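Local coordinates for kinesin-like protein (Caenorhabditis elegans, PDB 5X3E) that probably acts as a kinesin-6 motor, coupling ATP binding and hydrolysis to force production and movement along microtubules, at residues A[252-257]-A[395-400]; A[364-369]-A[382-387]. One frame throughout, in Å; residues are numbered along the deposited sequence.

Contact 1: A[252-257]-A[395-400]. With SO4 (sulfate ion), chain C; SO4 (sulfate ion), chain M.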
loop_
_atom_site.group_PDB
_atom_site.type_symbol
_atom_site.label_atom_id
_atom_site.label_comp_id
_atom_site.label_asym_id
_atom_site.label_seq_id
_atom_site.Cartn_x
_atom_site.Cartn_y
_atom_site.Cartn_z
ATOM N N GLN A 252 9.993 5.598 -16.691
ATOM C CA GLN A 252 10.643 6.076 -15.473
ATOM C C GLN A 252 9.903 5.655 -14.207
ATOM O O GLN A 252 10.158 6.203 -13.130
ATOM C CB GLN A 252 10.836 7.596 -15.498
ATOM C CG GLN A 252 11.785 8.048 -16.591
ATOM C CD GLN A 252 13.161 7.420 -16.462
ATOM O OE1 GLN A 252 13.681 7.257 -15.357
ATOM N NE2 GLN A 252 13.754 7.058 -17.595
ATOM N N GLN A 253 9.010 4.675 -14.308
ATOM C CA GLN A 253 8.256 4.181 -13.162
ATOM C C GLN A 253 9.037 3.107 -12.415
ATOM O O GLN A 253 9.632 2.217 -13.028
ATOM C CB GLN A 253 6.910 3.613 -13.610
ATOM C CG GLN A 253 5.958 4.645 -14.179
ATOM C CD GLN A 253 5.412 5.569 -13.106
ATOM O OE1 GLN A 253 4.938 5.114 -12.061
ATOM N NE2 GLN A 253 5.466 6.872 -13.360
ATOM N N MET A 254 9.020 3.189 -11.088
ATOM C CA MET A 254 9.730 2.215 -10.272
ATOM C C MET A 254 8.999 0.874 -10.272
ATOM O O MET A 254 7.772 0.810 -10.363
ATOM C CB MET A 254 9.871 2.730 -8.842
ATOM C CG MET A 254 10.734 3.975 -8.730
ATOM S SD MET A 254 12.395 3.714 -9.369
ATOM C CE MET A 254 12.465 5.062 -10.532
ATOM N N TYR A 255 9.772 -0.206 -10.190
ATOM C CA TYR A 255 9.204 -1.541 -10.054
ATOM C C TYR A 255 10.273 -2.486 -9.521
ATOM O O TYR A 255 11.460 -2.155 -9.461
ATOM C CB TYR A 255 8.628 -2.060 -11.383
ATOM C CG TYR A 255 9.649 -2.490 -12.423
ATOM C CD1 TYR A 255 9.882 -3.839 -12.681
ATOM C CD2 TYR A 255 10.376 -1.551 -13.150
ATOM C CE1 TYR A 255 10.814 -4.243 -13.635
ATOM C CE2 TYR A 255 11.312 -1.943 -14.110
ATOM C CZ TYR A 255 11.525 -3.291 -14.346
ATOM O OH TYR A 255 12.443 -3.686 -15.293
ATOM N N VAL A 256 9.832 -3.678 -9.140
ATOM C CA VAL A 256 10.710 -4.733 -8.650
ATOM C C VAL A 256 10.946 -5.693 -9.813
ATOM O O VAL A 256 10.001 -6.312 -10.315
ATOM C CB VAL A 256 10.108 -5.445 -7.426
ATOM C CG1 VAL A 256 11.008 -6.568 -6.963
ATOM C CG2 VAL A 256 9.864 -4.456 -6.282
ATOM N N ASP A 257 12.212 -5.809 -10.229
ATOM C CA ASP A 257 12.585 -6.460 -11.488
ATOM C C ASP A 257 11.961 -7.846 -11.648
ATOM O O ASP A 257 11.160 -8.078 -12.558
ATOM C CB ASP A 257 14.117 -6.525 -11.581
ATOM C CG ASP A 257 14.611 -7.046 -12.920
ATOM O OD1 ASP A 257 13.781 -7.354 -13.798
ATOM O OD2 ASP A 257 15.839 -7.106 -13.113
ATOM N N PHE A 395 9.508 4.193 -4.031
ATOM C CA PHE A 395 8.418 5.153 -4.158
ATOM C C PHE A 395 8.915 6.517 -4.631
ATOM O O PHE A 395 8.368 7.557 -4.252
ATOM C CB PHE A 395 7.659 5.264 -2.836
ATOM C CG PHE A 395 7.162 3.944 -2.328
ATOM C CD1 PHE A 395 6.244 3.208 -3.069
ATOM C CD2 PHE A 395 7.626 3.423 -1.133
ATOM C CE1 PHE A 395 5.795 1.976 -2.624
ATOM C CE2 PHE A 395 7.178 2.193 -0.678
ATOM C CZ PHE A 395 6.265 1.468 -1.427
ATOM N N LYS A 396 9.953 6.511 -5.474
ATOM C CA LYS A 396 10.498 7.752 -6.012
ATOM C C LYS A 396 9.425 8.580 -6.711
ATOM O O LYS A 396 9.329 9.794 -6.492
ATOM C CB LYS A 396 11.655 7.435 -6.962
ATOM C CG LYS A 396 11.999 8.559 -7.922
ATOM C CD LYS A 396 12.971 8.092 -8.990
ATOM C CE LYS A 396 12.655 8.709 -10.344
ATOM N NZ LYS A 396 13.423 8.073 -11.449
ATOM N N ASN A 397 8.609 7.942 -7.553
ATOM C CA ASN A 397 7.601 8.673 -8.316
ATOM C C ASN A 397 6.651 9.428 -7.396
ATOM O O ASN A 397 6.385 10.618 -7.601
ATOM C CB ASN A 397 6.832 7.706 -9.219
ATOM C CG ASN A 397 7.746 6.938 -10.155
ATOM O OD1 ASN A 397 7.780 5.708 -10.141
ATOM N ND2 ASN A 397 8.499 7.664 -10.971
ATOM N N TYR A 398 6.126 8.747 -6.372
ATOM C CA TYR A 398 5.230 9.393 -5.418
ATOM C C TYR A 398 5.927 10.535 -4.685
ATOM O O TYR A 398 5.373 11.632 -4.544
ATOM C CB TYR A 398 4.701 8.361 -4.417
ATOM C CG TYR A 398 3.837 7.270 -5.009
ATOM C CD1 TYR A 398 4.371 6.023 -5.309
ATOM C CD2 TYR A 398 2.485 7.482 -5.263
ATOM C CE1 TYR A 398 3.586 5.017 -5.847
ATOM C CE2 TYR A 398 1.688 6.478 -5.799
ATOM C CZ TYR A 398 2.244 5.249 -6.087
ATOM O OH TYR A 398 1.461 4.250 -6.620
ATOM N N LEU A 399 7.140 10.292 -4.191
ATOM C CA LEU A 399 7.844 11.305 -3.414
ATOM C C LEU A 399 8.309 12.482 -4.262
ATOM O O LEU A 399 8.609 13.546 -3.707
ATOM C CB LEU A 399 9.028 10.669 -2.697
ATOM C CG LEU A 399 8.558 9.660 -1.656
ATOM C CD1 LEU A 399 9.665 8.711 -1.286
ATOM C CD2 LEU A 399 8.067 10.405 -0.432
ATOM N N GLU A 400 8.397 12.315 -5.582
ATOM C CA GLU A 400 8.614 13.430 -6.489
ATOM C C GLU A 400 7.303 14.042 -6.958
ATOM O O GLU A 400 7.288 14.799 -7.935
ATOM C CB GLU A 400 9.469 12.993 -7.678
ATOM C CG GLU A 400 10.946 12.834 -7.337
ATOM C CD GLU A 400 11.783 12.455 -8.538
ATOM O OE1 GLU A 400 11.194 12.112 -9.583
ATOM O OE2 GLU A 400 13.026 12.512 -8.442
HETATM S S SO4 C . 6.226 -4.279 -8.760
HETATM O O1 SO4 C . 5.660 -3.675 -9.967
HETATM O O2 SO4 C . 5.449 -3.871 -7.591
HETATM O O3 SO4 C . 7.600 -3.830 -8.588
HETATM O O4 SO4 C . 6.214 -5.730 -8.878
HETATM S S SO4 M . 16.920 4.899 -10.846
HETATM O O1 SO4 M . 16.433 3.536 -11.054
HETATM O O2 SO4 M . 15.833 5.772 -10.406
HETATM O O3 SO4 M . 17.981 4.873 -9.844
HETATM O O4 SO4 M . 17.462 5.424 -12.095
#
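Asn397 OD1 accepts the backbone N-H of Met254 at 3.0 Å between OD1 and N, the donor lying in the carbonyl plane of the amide and the bond nearly straight (164°). The other end of the same amide reaches back by two residues: Asn397 ND2 donates to Gln252 O at 3.1 Å. Here the acceptor stays close to the plane of the Asn397 amide, but the nitrogen stands above the plane of the Gln252 carbonyl. One side chain thus serves a backbone N-H and a backbone C=O where the chain enters strand 254-256, and the two bonds together fix the rotation of the amide. Gln253, between them, bends at chi2 (-71°) and brings its own amide against that of Asn397, the two planes stacked only 18° apart. Gln253 OE1 and Asn397 OD1, at 3.5 Å, are both acceptors, so this is a packing contact and not a bond.

Met254 crosses the lysine chain of Lys396 at about a right angle, its CE 3.4 Å from Lys396 CD and also against NZ. The lysine carries its NZ onward to a sulfate, probably from the crystallisation liquor, weakly bound at 3.5 Å from NZ to O2 of that ion, which also bonds His248 and lies close to Arg387.

The contact is a surface one, joining the short helix 396-399 to the hairpin of strands 243-248 and 254-256. Met254 also touches His248 of the neighbouring strand and His393 of helix 390-394, while at the N-cap of helix 396-399 Phe395 packs on Cys330 and Val332 of strand 325-333.

Contact 2: A[364-369]-A[382-387]. With SO4 (sulfate ion), chain K; SO4 (sulfate ion), chain M.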
loop_
_atom_site.group_PDB
_atom_site.type_symbol
_atom_site.label_atom_id
_atom_site.label_comp_id
_atom_site.label_asym_id
_atom_site.label_seq_id
_atom_site.Cartn_x
_atom_site.Cartn_y
_atom_site.Cartn_z
ATOM N N ARG A 364 10.995 10.229 6.331
ATOM C CA ARG A 364 10.660 11.511 6.943
ATOM C C ARG A 364 11.234 12.668 6.138
ATOM O O ARG A 364 10.508 13.592 5.753
ATOM C CB ARG A 364 11.168 11.552 8.388
ATOM C CG ARG A 364 10.238 12.257 9.380
ATOM C CD ARG A 364 10.980 12.696 10.643
ATOM N NE ARG A 364 11.970 11.710 11.077
ATOM C CZ ARG A 364 11.738 10.738 11.954
ATOM N NH1 ARG A 364 10.538 10.608 12.506
ATOM N NH2 ARG A 364 12.708 9.890 12.276
ATOM N N GLN A 365 12.546 12.628 5.874
ATOM C CA GLN A 365 13.190 13.683 5.099
ATOM C C GLN A 365 12.531 13.850 3.735
ATOM O O GLN A 365 12.369 14.977 3.249
ATOM C CB GLN A 365 14.682 13.375 4.939
ATOM C CG GLN A 365 15.427 13.196 6.251
ATOM C CD GLN A 365 16.837 12.669 6.055
ATOM O OE1 GLN A 365 17.355 12.648 4.938
ATOM N NE2 GLN A 365 17.466 12.238 7.144
ATOM N N CYS A 366 12.138 12.742 3.105
ATOM C CA CYS A 366 11.601 12.821 1.752
ATOM C C CYS A 366 10.221 13.469 1.715
ATOM O O CYS A 366 9.950 14.286 0.827
ATOM C CB CYS A 366 11.584 11.435 1.113
ATOM S SG CYS A 366 13.233 10.910 0.577
ATOM N N ILE A 367 9.331 13.135 2.657
ATOM C CA ILE A 367 8.019 13.786 2.634
ATOM C C ILE A 367 8.129 15.248 3.044
ATOM O O ILE A 367 7.275 16.059 2.664
ATOM C CB ILE A 367 6.963 13.085 3.524
ATOM C CG1 ILE A 367 7.070 13.551 4.971
ATOM C CG2 ILE A 367 7.064 11.567 3.437
ATOM C CD1 ILE A 367 5.840 13.267 5.784
ATOM N N GLU A 368 9.167 15.613 3.804
ATOM C CA GLU A 368 9.376 17.018 4.129
ATOM C C GLU A 368 9.848 17.787 2.905
ATOM O O GLU A 368 9.409 18.920 2.670
ATOM C CB GLU A 368 10.367 17.159 5.283
ATOM C CG GLU A 368 9.777 16.749 6.627
ATOM C CD GLU A 368 10.718 16.994 7.787
ATOM O OE1 GLU A 368 10.863 18.164 8.203
ATOM O OE2 GLU A 368 11.304 16.015 8.294
ATOM N N VAL A 369 10.744 17.190 2.114
ATOM C CA VAL A 369 11.111 17.783 0.831
ATOM C C VAL A 369 9.902 17.821 -0.096
ATOM O O VAL A 369 9.718 18.778 -0.861
ATOM C CB VAL A 369 12.290 17.014 0.203
ATOM C CG1 VAL A 369 12.626 17.577 -1.168
ATOM C CG2 VAL A 369 13.503 17.086 1.111
ATOM N N GLU A 382 13.673 21.501 -4.721
ATOM C CA GLU A 382 14.826 20.768 -4.219
ATOM C C GLU A 382 14.706 19.263 -4.423
ATOM O O GLU A 382 13.610 18.701 -4.486
ATOM C CB GLU A 382 15.075 21.070 -2.740
ATOM C CG GLU A 382 13.848 21.095 -1.868
ATOM C CD GLU A 382 14.192 21.419 -0.430
ATOM O OE1 GLU A 382 15.367 21.246 -0.049
ATOM O OE2 GLU A 382 13.295 21.859 0.315
ATOM N N GLN A 383 15.870 18.627 -4.523
ATOM C CA GLN A 383 15.963 17.201 -4.794
ATOM C C GLN A 383 15.410 16.394 -3.625
ATOM O O GLN A 383 15.605 16.744 -2.458
ATOM C CB GLN A 383 17.425 16.824 -5.060
ATOM C CG GLN A 383 17.695 15.340 -5.262
ATOM C CD GLN A 383 17.148 14.820 -6.575
ATOM O OE1 GLN A 383 16.456 13.803 -6.612
ATOM N NE2 GLN A 383 17.463 15.513 -7.665
ATOM N N VAL A 384 14.711 15.312 -3.949
ATOM C CA VAL A 384 14.211 14.371 -2.953
ATOM C C VAL A 384 15.290 13.313 -2.738
ATOM O O VAL A 384 15.703 12.662 -3.713
ATOM C CB VAL A 384 12.893 13.726 -3.399
ATOM C CG1 VAL A 384 12.387 12.760 -2.346
ATOM C CG2 VAL A 384 11.858 14.792 -3.689
ATOM N N PRO A 385 15.784 13.122 -1.510
ATOM C CA PRO A 385 16.884 12.171 -1.254
ATOM C C PRO A 385 16.418 10.717 -1.245
ATOM O O PRO A 385 16.672 9.959 -0.307
ATOM C CB PRO A 385 17.394 12.629 0.120
ATOM C CG PRO A 385 16.182 13.196 0.787
ATOM C CD PRO A 385 15.391 13.865 -0.299
ATOM N N TYR A 386 15.747 10.308 -2.324
ATOM C CA TYR A 386 15.100 9.003 -2.332
ATOM C C TYR A 386 16.076 7.842 -2.456
ATOM O O TYR A 386 15.685 6.703 -2.177
ATOM C CB TYR A 386 14.052 8.918 -3.450
ATOM C CG TYR A 386 14.568 9.187 -4.846
ATOM C CD1 TYR A 386 15.219 8.199 -5.576
ATOM C CD2 TYR A 386 14.382 10.426 -5.442
ATOM C CE1 TYR A 386 15.688 8.446 -6.854
ATOM C CE2 TYR A 386 14.845 10.679 -6.715
ATOM C CZ TYR A 386 15.496 9.688 -7.417
ATOM O OH TYR A 386 15.952 9.941 -8.687
ATOM N N ARG A 387 17.326 8.087 -2.850
ATOM C CA ARG A 387 18.265 6.981 -3.010
ATOM C C ARG A 387 18.888 6.524 -1.700
ATOM O O ARG A 387 19.571 5.498 -1.686
ATOM C CB ARG A 387 19.373 7.366 -3.990
ATOM C CG ARG A 387 18.869 7.608 -5.393
ATOM C CD ARG A 387 19.986 7.953 -6.357
ATOM N NE ARG A 387 19.444 8.232 -7.681
ATOM C CZ ARG A 387 19.139 7.291 -8.571
ATOM N NH1 ARG A 387 19.326 6.011 -8.275
ATOM N NH2 ARG A 387 18.640 7.629 -9.754
HETATM S S SO4 K . 20.361 11.276 -3.239
HETATM O O1 SO4 K . 18.985 10.911 -3.570
HETATM O O2 SO4 K . 20.454 11.643 -1.828
HETATM O O3 SO4 K . 21.236 10.134 -3.491
HETATM O O4 SO4 K . 20.781 12.408 -4.060
HETATM S S SO4 M . 16.920 4.899 -10.846
HETATM O O1 SO4 M . 16.433 3.536 -11.054
HETATM O O2 SO4 M . 15.833 5.772 -10.406
HETATM O O3 SO4 M . 17.981 4.873 -9.844
HETATM O O4 SO4 M . 17.462 5.424 -12.095
#
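Val369 and Cys366, one helical turn apart on helix 350-375, receive the loop that follows this helix in the kinesin motor fold. By analogy with other kinesins, the helix and loop probably belong to the microtubule-facing region, where the helix after switch II and the loop beyond it meet the track.

The interaction is apolar, and no hydrogen bond crosses between 364-369 and 382-387. Val369 spreads its two methyls over the loop: CG1, anti to the backbone N (chi1 177°), meets Val384 CG2 at 3.8 Å, while CG2 lies 4.0 Å from Pro385 CD, the two side chains meeting at a slant. Cys366 SG rests against both Val384 and the proline ring, 3.6 Å from Val384 CG1 and 3.7 Å from Pro385 CG. Beyond this pair, Leu399 of helix 396-399 covers both Cys366 and Val384.

Contacts with the loop backbone and with aliphatic stems form a second group. Val369 CG1 rests against the carbonyl oxygen of Gln383 and against Glu382 CG, whose carboxylate makes a weak, long ion pair with Arg372.

Among polar contacts, Glu382 N bonds Asn373 OD1. Pro385 is the centre of an inverse gamma turn, closed weakly from Tyr386 N to Val384 O, which redirects the chain toward helix 390-394. Past the turn, Tyr386 CE1 sits 3.8 Å above one face of the Arg387 guanidinium, toward its rim.

Overall arrangement
Contact 1 includes the short helix 396-399, and contact 2 touches that helix through Leu399 and Lys396. Contact 1 ties this helix to a strand at the surface, largely through a side-chain amide that satisfies backbone groups; contact 2, partly buried, sets the loop before helix 390-394 on helix 350-375 mainly by apolar packing, with no hydrogen bond between its two segments. The two meet directly: Lys396 CD lies 3.4 Å from Tyr386 CZ, and Leu399 CD2 lies 4.0 Å from Cys366 CB. Lys396 of contact 1 and Arg387 of contact 2 also both lie near one sulfate, probably from the crystallisation liquor.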